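Local coordinates for protein putative glutathione S-transferase (Corynebacterium glutamicum, PDB 3M1G) that probably acts as a glutathione transferase, pairing a thioredoxin-like domain with an all-helical one, at residues 76-81 with 290-295; 200-205 with 213-218; 256-261 with 297-302; 280-285 with 328-333. All blocks are in the same frame, centred on the assembly; numbering follows the deposited sequence.

Overall arrangement
Contact 1 ties the thioredoxin-like domain, through helix 71-83, to the turn ahead of helix 295-305 in the helical domain. Contacts 2 and 3 lie inside the helical domain, and contact 4 fixes part of the chain beyond helix 295-305 back onto helix 274-284. Contact 2 is nested within the loop closed by contact 1, while contacts 1, 3 and 4 interleave along the chain. Contact 3 holds two tyrosines of the predicted active site; its centre is about 16 Å from those of contacts 1 and 2, and V200 and Y201 pack against Y259. Contact 4, centred about 17 Å from contact 1 and away from the annotated sites, meets it where F284 packs on G290, T293 and F295.

Contact 1: residues 76-81 with 290-295; sequences TVITRR and GDTTDF
The junction of the thioredoxin-like and helical domains is closed here by R81, V77 and I78 of helix 71-83, the helix that follows the predicted nucleophile C70, against D291 and T292 in the turn before helix 295-305. R81 and D291 reach for each other from opposite directions and form a salt bridge. R81 NE donates to D291 OD2 at 2.9 Å, with an N-H...O angle of 148°, while NH2 adds a weak bond to the same oxygen. The two flat groups are turned 58° apart, and NE comes at OD2 from above the carboxylate plane. Water 1 completes the link, accepting from R81 NH2 at 2.8 Å and donating to D291 OD2 at 3.0 Å. The guanidinium has further partners: NH1 pairs with E86, and NH2 also donates to the carbonyl of G346.

Beside the salt bridge the contact is mostly van der Waals packing. V77 CG1, anti to its own N (chi1 178°), lies alongside T292 CG2 at 3.9 Å, and R81 CD reaches the same methyl at 4.1 Å. The I78 side chain crosses T292 at about a right angle, with I78 CG1 3.7 Å from T292 OG1, whose hydrogen-bond partner is the carbonyl of G288. Helix 71-83 packs in turn on its neighbours: V77 on A66 of strand 62-66, T79 on helix 154-163, and I78 on Y249 of helix 243-253.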
# COMPACT_ATOMS: atom_id res chain seq x y z
N THR A 76 -2.46 -22.79 -14.14
CA THR A 76 -2.35 -23.72 -15.24
C THR A 76 -1.03 -23.60 -15.96
O THR A 76 -0.44 -24.63 -16.41
CB THR A 76 -3.57 -23.63 -16.25
OG1 THR A 76 -3.51 -22.45 -17.06
CG2 THR A 76 -4.87 -23.64 -15.54
N VAL A 77 -0.54 -22.36 -16.07
CA VAL A 77 0.75 -22.10 -16.73
C VAL A 77 1.91 -22.64 -15.91
O VAL A 77 2.85 -23.28 -16.44
CB VAL A 77 0.93 -20.60 -17.08
CG1 VAL A 77 2.33 -20.32 -17.73
CG2 VAL A 77 -0.17 -20.16 -18.02
N ILE A 78 1.85 -22.42 -14.60
CA ILE A 78 2.90 -22.88 -13.69
C ILE A 78 2.96 -24.44 -13.76
O ILE A 78 4.02 -25.02 -13.84
CB ILE A 78 2.62 -22.46 -12.22
CG1 ILE A 78 2.76 -20.93 -12.03
CG2 ILE A 78 3.51 -23.18 -11.29
CD1 ILE A 78 2.04 -20.37 -10.71
N THR A 79 1.79 -25.07 -13.70
CA THR A 79 1.72 -26.52 -13.65
C THR A 79 2.23 -27.11 -14.97
O THR A 79 3.01 -28.07 -14.97
CB THR A 79 0.29 -26.98 -13.32
OG1 THR A 79 -0.10 -26.41 -12.06
CG2 THR A 79 0.20 -28.51 -13.26
N ARG A 80 1.82 -26.52 -16.09
CA ARG A 80 2.29 -26.94 -17.41
C ARG A 80 3.81 -26.90 -17.51
O ARG A 80 4.44 -27.84 -18.04
CB ARG A 80 1.63 -26.12 -18.52
CG ARG A 80 2.09 -26.40 -19.96
CD ARG A 80 1.26 -25.63 -20.94
NE ARG A 80 1.81 -25.57 -22.30
CZ ARG A 80 2.66 -24.64 -22.75
NH1 ARG A 80 3.14 -23.68 -21.96
NH2 ARG A 80 3.05 -24.68 -24.01
N ARG A 81 4.40 -25.82 -17.01
CA ARG A 81 5.85 -25.73 -16.99
C ARG A 81 6.53 -26.74 -16.03
O ARG A 81 7.49 -27.43 -16.42
CB ARG A 81 6.29 -24.31 -16.69
CG ARG A 81 7.81 -24.13 -16.62
CD ARG A 81 8.29 -22.78 -17.09
NE ARG A 81 9.74 -22.71 -16.93
CZ ARG A 81 10.61 -23.33 -17.72
NH1 ARG A 81 10.22 -24.04 -18.78
NH2 ARG A 81 11.90 -23.22 -17.46
N GLY A 290 8.45 -17.71 -10.87
CA GLY A 290 8.90 -16.38 -11.27
C GLY A 290 9.04 -16.21 -12.76
O GLY A 290 8.78 -15.13 -13.29
N ASP A 291 9.41 -17.28 -13.46
CA ASP A 291 9.65 -17.20 -14.90
C ASP A 291 8.36 -17.29 -15.70
O ASP A 291 8.41 -17.32 -16.92
CB ASP A 291 10.76 -18.21 -15.36
CG ASP A 291 10.35 -19.71 -15.22
OD1 ASP A 291 9.23 -20.04 -14.76
OD2 ASP A 291 11.20 -20.58 -15.61
N THR A 292 7.20 -17.36 -15.03
CA THR A 292 5.93 -17.19 -15.69
C THR A 292 5.17 -15.92 -15.15
O THR A 292 3.97 -15.72 -15.46
CB THR A 292 5.06 -18.42 -15.56
OG1 THR A 292 4.73 -18.67 -14.18
CG2 THR A 292 5.80 -19.71 -16.14
N THR A 293 5.86 -15.11 -14.34
CA THR A 293 5.24 -13.96 -13.66
C THR A 293 5.68 -12.68 -14.35
O THR A 293 6.87 -12.33 -14.31
CB THR A 293 5.63 -13.92 -12.18
OG1 THR A 293 5.24 -15.15 -11.55
CG2 THR A 293 4.94 -12.74 -11.43
N ASP A 294 4.73 -12.01 -15.02
CA ASP A 294 4.99 -10.74 -15.71
C ASP A 294 4.32 -9.61 -14.93
O ASP A 294 3.10 -9.40 -15.02
CB ASP A 294 4.49 -10.80 -17.16
CG ASP A 294 4.90 -9.57 -17.99
OD1 ASP A 294 4.95 -8.47 -17.41
OD2 ASP A 294 5.17 -9.72 -19.23
N PHE A 295 5.12 -8.90 -14.14
CA PHE A 295 4.58 -7.89 -13.23
C PHE A 295 3.96 -6.71 -13.98
O PHE A 295 2.98 -6.14 -13.52
CB PHE A 295 5.64 -7.41 -12.25
CG PHE A 295 5.99 -8.41 -11.19
CD1 PHE A 295 5.12 -8.67 -10.17
CD2 PHE A 295 7.21 -9.07 -11.21
CE1 PHE A 295 5.45 -9.56 -9.17
CE2 PHE A 295 7.54 -9.96 -10.25
CZ PHE A 295 6.66 -10.21 -9.21
O HOH W 1 13.58 -22.40 -15.34

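Contact 2: residues 200-205 with 213-218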
# COMPACT_ATOMS: atom_id res chain seq x y z
N VAL A 200 -9.61 -11.54 -1.98
CA VAL A 200 -9.13 -10.26 -2.47
C VAL A 200 -10.16 -9.58 -3.40
O VAL A 200 -10.36 -8.35 -3.30
CB VAL A 200 -7.72 -10.34 -3.09
CG1 VAL A 200 -6.69 -10.78 -2.01
CG2 VAL A 200 -7.65 -11.26 -4.36
N TYR A 201 -10.81 -10.36 -4.27
CA TYR A 201 -11.82 -9.84 -5.21
C TYR A 201 -13.07 -9.35 -4.47
O TYR A 201 -13.60 -8.27 -4.78
CB TYR A 201 -12.19 -10.91 -6.28
CG TYR A 201 -11.09 -11.08 -7.27
CD1 TYR A 201 -10.97 -10.23 -8.35
CD2 TYR A 201 -10.12 -12.06 -7.11
CE1 TYR A 201 -9.92 -10.34 -9.23
CE2 TYR A 201 -9.07 -12.16 -7.98
CZ TYR A 201 -8.98 -11.28 -9.03
OH TYR A 201 -7.93 -11.39 -9.90
N ARG A 202 -13.53 -10.10 -3.48
CA ARG A 202 -14.67 -9.67 -2.66
C ARG A 202 -14.37 -8.35 -1.90
O ARG A 202 -15.26 -7.51 -1.68
CB ARG A 202 -15.02 -10.81 -1.69
CG ARG A 202 -16.47 -10.82 -1.13
CD ARG A 202 -16.91 -12.28 -0.72
NE ARG A 202 -15.88 -12.76 0.17
CZ ARG A 202 -15.19 -13.90 0.07
NH1 ARG A 202 -15.51 -14.85 -0.80
NH2 ARG A 202 -14.20 -14.10 0.93
N THR A 203 -13.10 -8.17 -1.51
CA THR A 203 -12.65 -6.95 -0.84
C THR A 203 -12.57 -5.81 -1.83
O THR A 203 -13.12 -4.76 -1.56
CB THR A 203 -11.29 -7.13 -0.11
OG1 THR A 203 -11.39 -8.22 0.80
CG2 THR A 203 -10.91 -5.87 0.69
N GLY A 204 -11.96 -6.04 -2.98
CA GLY A 204 -11.77 -5.01 -3.98
C GLY A 204 -13.02 -4.55 -4.71
O GLY A 204 -13.14 -3.36 -5.00
N PHE A 205 -13.93 -5.49 -5.01
CA PHE A 205 -15.16 -5.16 -5.73
C PHE A 205 -16.35 -4.92 -4.82
O PHE A 205 -17.46 -4.85 -5.30
CB PHE A 205 -15.49 -6.26 -6.77
CG PHE A 205 -14.54 -6.27 -7.93
CD1 PHE A 205 -14.34 -5.14 -8.70
CD2 PHE A 205 -13.88 -7.41 -8.29
CE1 PHE A 205 -13.46 -5.14 -9.77
CE2 PHE A 205 -13.02 -7.41 -9.39
CZ PHE A 205 -12.81 -6.27 -10.11
N ASN A 213 -15.72 -3.99 4.66
CA ASN A 213 -15.31 -4.29 6.03
C ASN A 213 -15.31 -5.80 6.33
O ASN A 213 -14.38 -6.34 6.94
CB ASN A 213 -16.20 -3.61 7.05
CG ASN A 213 -16.08 -2.08 7.05
OD1 ASN A 213 -15.19 -1.48 6.43
ND2 ASN A 213 -17.00 -1.45 7.77
N GLU A 214 -16.37 -6.48 5.91
CA GLU A 214 -16.50 -7.90 6.18
C GLU A 214 -15.53 -8.73 5.35
O GLU A 214 -14.93 -9.66 5.85
CB GLU A 214 -17.95 -8.38 5.95
CG GLU A 214 -18.18 -9.84 6.44
CD GLU A 214 -17.55 -10.04 7.85
OE1 GLU A 214 -17.84 -9.20 8.80
OE2 GLU A 214 -16.71 -10.99 7.98
N ALA A 215 -15.40 -8.41 4.08
CA ALA A 215 -14.52 -9.13 3.23
C ALA A 215 -13.06 -8.98 3.70
O ALA A 215 -12.30 -9.94 3.71
CB ALA A 215 -14.69 -8.66 1.79
N TYR A 216 -12.70 -7.76 4.12
CA TYR A 216 -11.36 -7.50 4.61
C TYR A 216 -11.05 -8.32 5.86
O TYR A 216 -9.94 -8.89 5.98
CB TYR A 216 -11.21 -5.99 4.88
CG TYR A 216 -10.00 -5.53 5.61
CD1 TYR A 216 -9.92 -5.63 6.98
CD2 TYR A 216 -8.94 -4.92 4.93
CE1 TYR A 216 -8.84 -5.14 7.69
CE2 TYR A 216 -7.82 -4.44 5.62
CZ TYR A 216 -7.80 -4.55 7.00
OH TYR A 216 -6.75 -4.08 7.71
N LYS A 217 -12.00 -8.37 6.77
CA LYS A 217 -11.83 -9.12 7.99
C LYS A 217 -11.59 -10.58 7.66
O LYS A 217 -10.67 -11.17 8.18
CB LYS A 217 -13.07 -8.99 8.86
CG LYS A 217 -12.88 -9.43 10.30
CD LYS A 217 -14.25 -9.50 11.01
CE LYS A 217 -14.13 -9.74 12.50
NZ LYS A 217 -15.50 -10.15 13.08
N ARG A 218 -12.41 -11.15 6.78
CA ARG A 218 -12.23 -12.55 6.37
C ARG A 218 -10.87 -12.80 5.74
O ARG A 218 -10.21 -13.80 6.05
CB ARG A 218 -13.35 -12.99 5.41
CG ARG A 218 -14.67 -13.30 6.15
CD ARG A 218 -15.82 -13.56 5.16
NE ARG A 218 -15.59 -14.76 4.32
CZ ARG A 218 -16.42 -15.16 3.36
NH1 ARG A 218 -17.51 -14.45 3.07
NH2 ARG A 218 -16.17 -16.24 2.66
O HOH W 2 -12.65 -11.75 1.66
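The short segments 200-204 and 213-218 run nearly antiparallel, at 153°, with axes 8.1 Å apart and the CA atoms of T203 and A215 only 5.0 Å from each other. They form a hairpin of two helices in the all-helical GST C-terminal domain, the first helix carrying Y201, the predicted proton donor/acceptor. The close approach falls at the small A215, whose CB sits 4.0 Å from R202 CG and 3.5 Å from T203 OG1. That hydroxyl is bonded to the carbonyl of G199 in its own helix, so toward A215 it makes packing alone. Y216 CB closes the patch against T203 CG2, and Y216 also packs on V317 of the second subunit.

At the outer side two arginines stack. The guanidinium of R202 lies flat on that of R218, planes 10° and centres 3.7 Å apart, each chain bent at chi3. Nearby acceptors probably offset the like charges: R218 NE forms a salt bridge with E195, and R202 NH2 donates to the carbonyl of T194. R202 NE, buried by the contact, has no partner in the model. Water 2 spans the helices, accepting from R202 NH2 at 2.9 Å and donating to A215 O at 2.8 Å.

Contact 3: residues 256-261 with 297-302; sequences DAVYHG and EIKQHY
Y259 turns the edge of its ring toward the face of Y302 in an offset edge-to-face pair, planes at 89° and centroids 5.7 Å apart. The touching is done by Y259 CE1, which comes to 3.9 Å from Y302 CE2, and by the hydroxyl ends, where Y259 OH and Y302 OH are 3.3 Å apart. Both residues are predicted to lower the pKa of the active-site cysteine, and the right-angle packing probably restrains both rings. Y302 OH has its stronger partner in Y201 OH of helix 199-204, though the modelled separation is doubtfully short.

V258, in the pi-type turn at 256-259, packs on Y302 and crosses it at about a right angle. Its CG1, anti to the backbone N (chi1 171°), presses on the root of the ring, with V258 CG1 3.5 Å from Y302 CG. The other branch, V258 CG2, meets I298 CG2 at 3.8 Å. Farther along, A257 CB rests on the aliphatic part of K299, 4.1 Å from CG, while K299 NZ is bonded to the carbonyls of P316 and G318. Helices 255-259 and 295-305 therefore probably line one side of the predicted active site, and both tyrosines touch P71 at the start of helix 71-83.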
# COMPACT_ATOMS: atom_id res chain seq x y z
N ASP A 256 1.17 -7.30 -3.13
CA ASP A 256 1.74 -5.98 -2.93
C ASP A 256 1.61 -5.13 -4.20
O ASP A 256 1.34 -3.90 -4.12
CB ASP A 256 3.20 -6.05 -2.46
CG ASP A 256 3.34 -6.59 -1.02
OD1 ASP A 256 2.29 -6.74 -0.35
OD2 ASP A 256 4.49 -6.86 -0.58
N ALA A 257 1.75 -5.77 -5.36
CA ALA A 257 1.69 -5.07 -6.64
C ALA A 257 0.31 -4.48 -6.99
O ALA A 257 0.23 -3.42 -7.62
CB ALA A 257 2.18 -5.98 -7.81
N VAL A 258 -0.77 -5.17 -6.60
CA VAL A 258 -2.12 -4.80 -7.02
C VAL A 258 -3.15 -4.83 -5.89
O VAL A 258 -3.78 -3.83 -5.60
CB VAL A 258 -2.66 -5.71 -8.16
CG1 VAL A 258 -4.15 -5.41 -8.39
CG2 VAL A 258 -1.85 -5.52 -9.44
N TYR A 259 -3.32 -5.96 -5.25
CA TYR A 259 -4.44 -6.11 -4.31
C TYR A 259 -4.34 -5.20 -3.11
O TYR A 259 -5.34 -4.70 -2.59
CB TYR A 259 -4.55 -7.55 -3.82
CG TYR A 259 -4.74 -8.62 -4.94
CD1 TYR A 259 -5.51 -8.37 -6.07
CD2 TYR A 259 -4.13 -9.87 -4.83
CE1 TYR A 259 -5.69 -9.35 -7.05
CE2 TYR A 259 -4.29 -10.84 -5.79
CZ TYR A 259 -5.08 -10.59 -6.89
OH TYR A 259 -5.27 -11.55 -7.84
N HIS A 260 -3.13 -4.99 -2.64
CA HIS A 260 -2.85 -4.12 -1.48
C HIS A 260 -3.51 -2.75 -1.61
O HIS A 260 -4.20 -2.31 -0.70
CB HIS A 260 -1.32 -3.99 -1.27
CG HIS A 260 -0.93 -3.19 -0.06
ND1 HIS A 260 -0.90 -1.81 -0.08
CD2 HIS A 260 -0.62 -3.57 1.20
CE1 HIS A 260 -0.62 -1.37 1.15
NE2 HIS A 260 -0.38 -2.42 1.94
N GLY A 261 -3.26 -2.06 -2.73
CA GLY A 261 -3.83 -0.74 -2.99
C GLY A 261 -5.13 -0.74 -3.83
O GLY A 261 -6.17 -0.30 -3.37
N GLU A 297 2.37 -6.81 -16.99
CA GLU A 297 1.05 -7.17 -17.51
C GLU A 297 0.07 -7.36 -16.39
O GLU A 297 -1.10 -7.02 -16.54
CB GLU A 297 1.10 -8.42 -18.41
CG GLU A 297 1.79 -8.09 -19.71
CD GLU A 297 1.61 -9.10 -20.82
OE1 GLU A 297 0.82 -10.04 -20.66
OE2 GLU A 297 2.25 -8.90 -21.88
N ILE A 298 0.51 -7.87 -15.26
CA ILE A 298 -0.37 -7.95 -14.08
C ILE A 298 -0.87 -6.52 -13.70
O ILE A 298 -2.09 -6.28 -13.68
CB ILE A 298 0.35 -8.63 -12.89
CG1 ILE A 298 0.54 -10.13 -13.16
CG2 ILE A 298 -0.37 -8.38 -11.52
CD1 ILE A 298 1.56 -10.79 -12.23
N LYS A 299 0.05 -5.58 -13.47
CA LYS A 299 -0.34 -4.22 -13.01
C LYS A 299 -1.15 -3.46 -14.06
O LYS A 299 -2.15 -2.80 -13.75
CB LYS A 299 0.89 -3.41 -12.61
CG LYS A 299 1.62 -3.94 -11.36
CD LYS A 299 2.96 -3.23 -11.16
CE LYS A 299 2.80 -1.76 -10.71
NZ LYS A 299 4.10 -1.06 -10.76
N GLN A 300 -0.73 -3.54 -15.32
CA GLN A 300 -1.47 -2.88 -16.38
C GLN A 300 -2.91 -3.38 -16.47
O GLN A 300 -3.86 -2.59 -16.64
CB GLN A 300 -0.76 -3.04 -17.71
CG GLN A 300 0.49 -2.17 -17.77
CD GLN A 300 1.18 -2.28 -19.10
OE1 GLN A 300 0.84 -3.11 -19.90
NE2 GLN A 300 2.16 -1.43 -19.34
N HIS A 301 -3.11 -4.69 -16.34
CA HIS A 301 -4.45 -5.22 -16.50
C HIS A 301 -5.38 -4.66 -15.43
O HIS A 301 -6.45 -4.14 -15.71
CB HIS A 301 -4.48 -6.74 -16.43
CG HIS A 301 -5.87 -7.28 -16.33
ND1 HIS A 301 -6.72 -7.32 -17.42
CD2 HIS A 301 -6.59 -7.71 -15.27
CE1 HIS A 301 -7.91 -7.75 -17.02
NE2 HIS A 301 -7.86 -8.00 -15.73
N TYR A 302 -4.96 -4.74 -14.19
CA TYR A 302 -5.87 -4.38 -13.10
C TYR A 302 -6.12 -2.88 -13.09
O TYR A 302 -7.27 -2.43 -13.04
CB TYR A 302 -5.28 -4.84 -11.76
CG TYR A 302 -5.49 -6.30 -11.50
CD1 TYR A 302 -4.57 -7.24 -11.96
CD2 TYR A 302 -6.61 -6.75 -10.81
CE1 TYR A 302 -4.75 -8.58 -11.71
CE2 TYR A 302 -6.81 -8.09 -10.56
CZ TYR A 302 -5.88 -9.02 -11.04
OH TYR A 302 -6.03 -10.38 -10.78

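Contact 4: residues 280-285 with 328-333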
# COMPACT_ATOMS: atom_id res chain seq x y z
N LEU A 280 6.86 -16.75 -0.18
CA LEU A 280 6.67 -16.14 -1.49
C LEU A 280 7.94 -16.03 -2.29
O LEU A 280 7.98 -16.33 -3.49
CB LEU A 280 5.97 -14.79 -1.37
CG LEU A 280 5.69 -14.00 -2.67
CD1 LEU A 280 4.94 -14.83 -3.73
CD2 LEU A 280 4.94 -12.63 -2.35
N ARG A 281 9.02 -15.60 -1.64
CA ARG A 281 10.30 -15.50 -2.33
C ARG A 281 10.84 -16.87 -2.77
O ARG A 281 11.37 -17.02 -3.89
CB ARG A 281 11.31 -14.77 -1.44
CG ARG A 281 11.06 -13.26 -1.37
CD ARG A 281 12.02 -12.58 -0.45
NE ARG A 281 11.76 -12.92 0.94
CZ ARG A 281 12.54 -12.58 1.97
NH1 ARG A 281 12.17 -12.88 3.20
NH2 ARG A 281 13.69 -11.93 1.76
N ASP A 282 10.73 -17.85 -1.88
CA ASP A 282 11.18 -19.26 -2.10
C ASP A 282 10.47 -19.81 -3.36
O ASP A 282 11.09 -20.29 -4.28
CB ASP A 282 10.81 -20.03 -0.81
CG ASP A 282 11.34 -21.48 -0.74
OD1 ASP A 282 12.07 -21.94 -1.61
OD2 ASP A 282 11.03 -22.14 0.28
N LEU A 283 9.16 -19.65 -3.43
CA LEU A 283 8.40 -20.06 -4.62
C LEU A 283 8.77 -19.26 -5.86
O LEU A 283 9.02 -19.84 -6.93
CB LEU A 283 6.91 -19.93 -4.36
CG LEU A 283 6.26 -20.87 -3.33
CD1 LEU A 283 4.77 -20.57 -3.25
CD2 LEU A 283 6.53 -22.37 -3.69
N PHE A 284 8.83 -17.93 -5.73
CA PHE A 284 9.16 -17.08 -6.87
C PHE A 284 10.46 -17.51 -7.53
O PHE A 284 10.55 -17.56 -8.74
CB PHE A 284 9.24 -15.59 -6.48
CG PHE A 284 9.55 -14.68 -7.64
CD1 PHE A 284 10.87 -14.43 -8.02
CD2 PHE A 284 8.52 -14.10 -8.37
CE1 PHE A 284 11.17 -13.63 -9.14
CE2 PHE A 284 8.80 -13.27 -9.47
CZ PHE A 284 10.13 -13.04 -9.85
N GLN A 285 11.44 -17.83 -6.71
CA GLN A 285 12.78 -18.20 -7.18
C GLN A 285 12.86 -19.63 -7.71
O GLN A 285 13.91 -20.04 -8.17
CB GLN A 285 13.81 -17.98 -6.07
CG GLN A 285 13.86 -16.50 -5.62
CD GLN A 285 14.63 -16.26 -4.35
OE1 GLN A 285 15.35 -17.13 -3.85
NE2 GLN A 285 14.48 -15.04 -3.80
N HIS A 328 15.71 -15.93 1.03
CA HIS A 328 14.42 -16.09 1.69
C HIS A 328 14.49 -16.68 3.10
O HIS A 328 13.51 -16.63 3.83
CB HIS A 328 13.48 -16.91 0.80
CG HIS A 328 14.04 -18.23 0.38
ND1 HIS A 328 14.19 -19.28 1.25
CD2 HIS A 328 14.46 -18.68 -0.83
CE1 HIS A 328 14.73 -20.30 0.61
NE2 HIS A 328 14.91 -19.96 -0.66
N GLY A 329 15.61 -17.28 3.47
CA GLY A 329 15.74 -17.91 4.79
C GLY A 329 14.88 -19.14 5.13
O GLY A 329 14.88 -19.58 6.28
N ARG A 330 14.19 -19.73 4.17
CA ARG A 330 13.27 -20.84 4.46
C ARG A 330 13.94 -22.23 4.58
O ARG A 330 13.28 -23.19 5.03
CB ARG A 330 12.15 -20.87 3.41
CG ARG A 330 11.33 -19.55 3.38
CD ARG A 330 10.42 -19.44 4.59
NE ARG A 330 9.28 -20.38 4.49
CZ ARG A 330 8.39 -20.56 5.45
NH1 ARG A 330 8.48 -19.86 6.59
NH2 ARG A 330 7.40 -21.42 5.30
N GLU A 331 15.21 -22.34 4.19
CA GLU A 331 16.00 -23.59 4.36
C GLU A 331 16.07 -24.01 5.82
O GLU A 331 16.20 -25.19 6.08
CB GLU A 331 17.46 -23.46 3.86
CG GLU A 331 17.60 -23.08 2.39
CD GLU A 331 17.54 -21.53 2.14
OE1 GLU A 331 17.43 -20.70 3.10
OE2 GLU A 331 17.61 -21.15 0.94
N LYS A 332 15.96 -23.08 6.76
CA LYS A 332 15.94 -23.42 8.19
C LYS A 332 14.77 -24.36 8.55
O LYS A 332 14.84 -25.06 9.53
CB LYS A 332 15.86 -22.16 9.06
CG LYS A 332 14.46 -21.55 9.03
CD LYS A 332 14.26 -20.24 9.79
CE LYS A 332 12.71 -19.96 9.84
NZ LYS A 332 12.37 -18.51 9.70
N LEU A 333 13.68 -24.35 7.78
CA LEU A 333 12.57 -25.29 8.00
C LEU A 333 12.77 -26.67 7.37
O LEU A 333 11.89 -27.50 7.43
CB LEU A 333 11.24 -24.68 7.55
CG LEU A 333 10.76 -23.48 8.41
CD1 LEU A 333 9.59 -22.83 7.79
CD2 LEU A 333 10.37 -23.95 9.81
O HOH W 3 8.95 -21.54 1.89
O HOH W 4 15.60 -19.96 -3.90
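Stacking brings the H328 imidazole onto D282 of helix 274-284. D282 CB stands over the ring, 3.9 Å from its centroid and 9° off the normal, in a CH-pi contact, and the carboxylate continues over the same ring with the two planes 16° apart. The preceding residue, R281, adds packing: R281 CB touches H328 CB at 3.8 Å, and the bent R281 chain lays one guanidinium face over H328 CA, while its NH2 bonds T326 OG1.

One hydrogen bond inside 328-333 limits the ring's rotation. With chi1 at 55°, H328 CG lies between the backbone N and the carbonyl carbon, and H328 ND1 accepts from R330 N at 3.0 Å, nearly in the ring plane. Q285 OE1 lies in plane at the ring edge, 3.5 Å from H328 CD2, while Q285 NE2 binds the carbonyls of F324 and T326.

Waters join the segments. Water 3 donates to D282 OD2 at 2.7 Å and accepts from R330 NE at 2.9 Å, and water 4 links Q285 OE1, at 2.8 Å, weakly with H328 NE2. The polar ends have further partners: D282 OD2 forms a salt bridge with R234, and R330 NH2 donates to the carbonyls of L230 and R234. Away from the annotated sites, the contact lays the chain beyond helix 295-305 over the C-terminal end of helix 274-284, while L280 and L283 pack on helix 243-253.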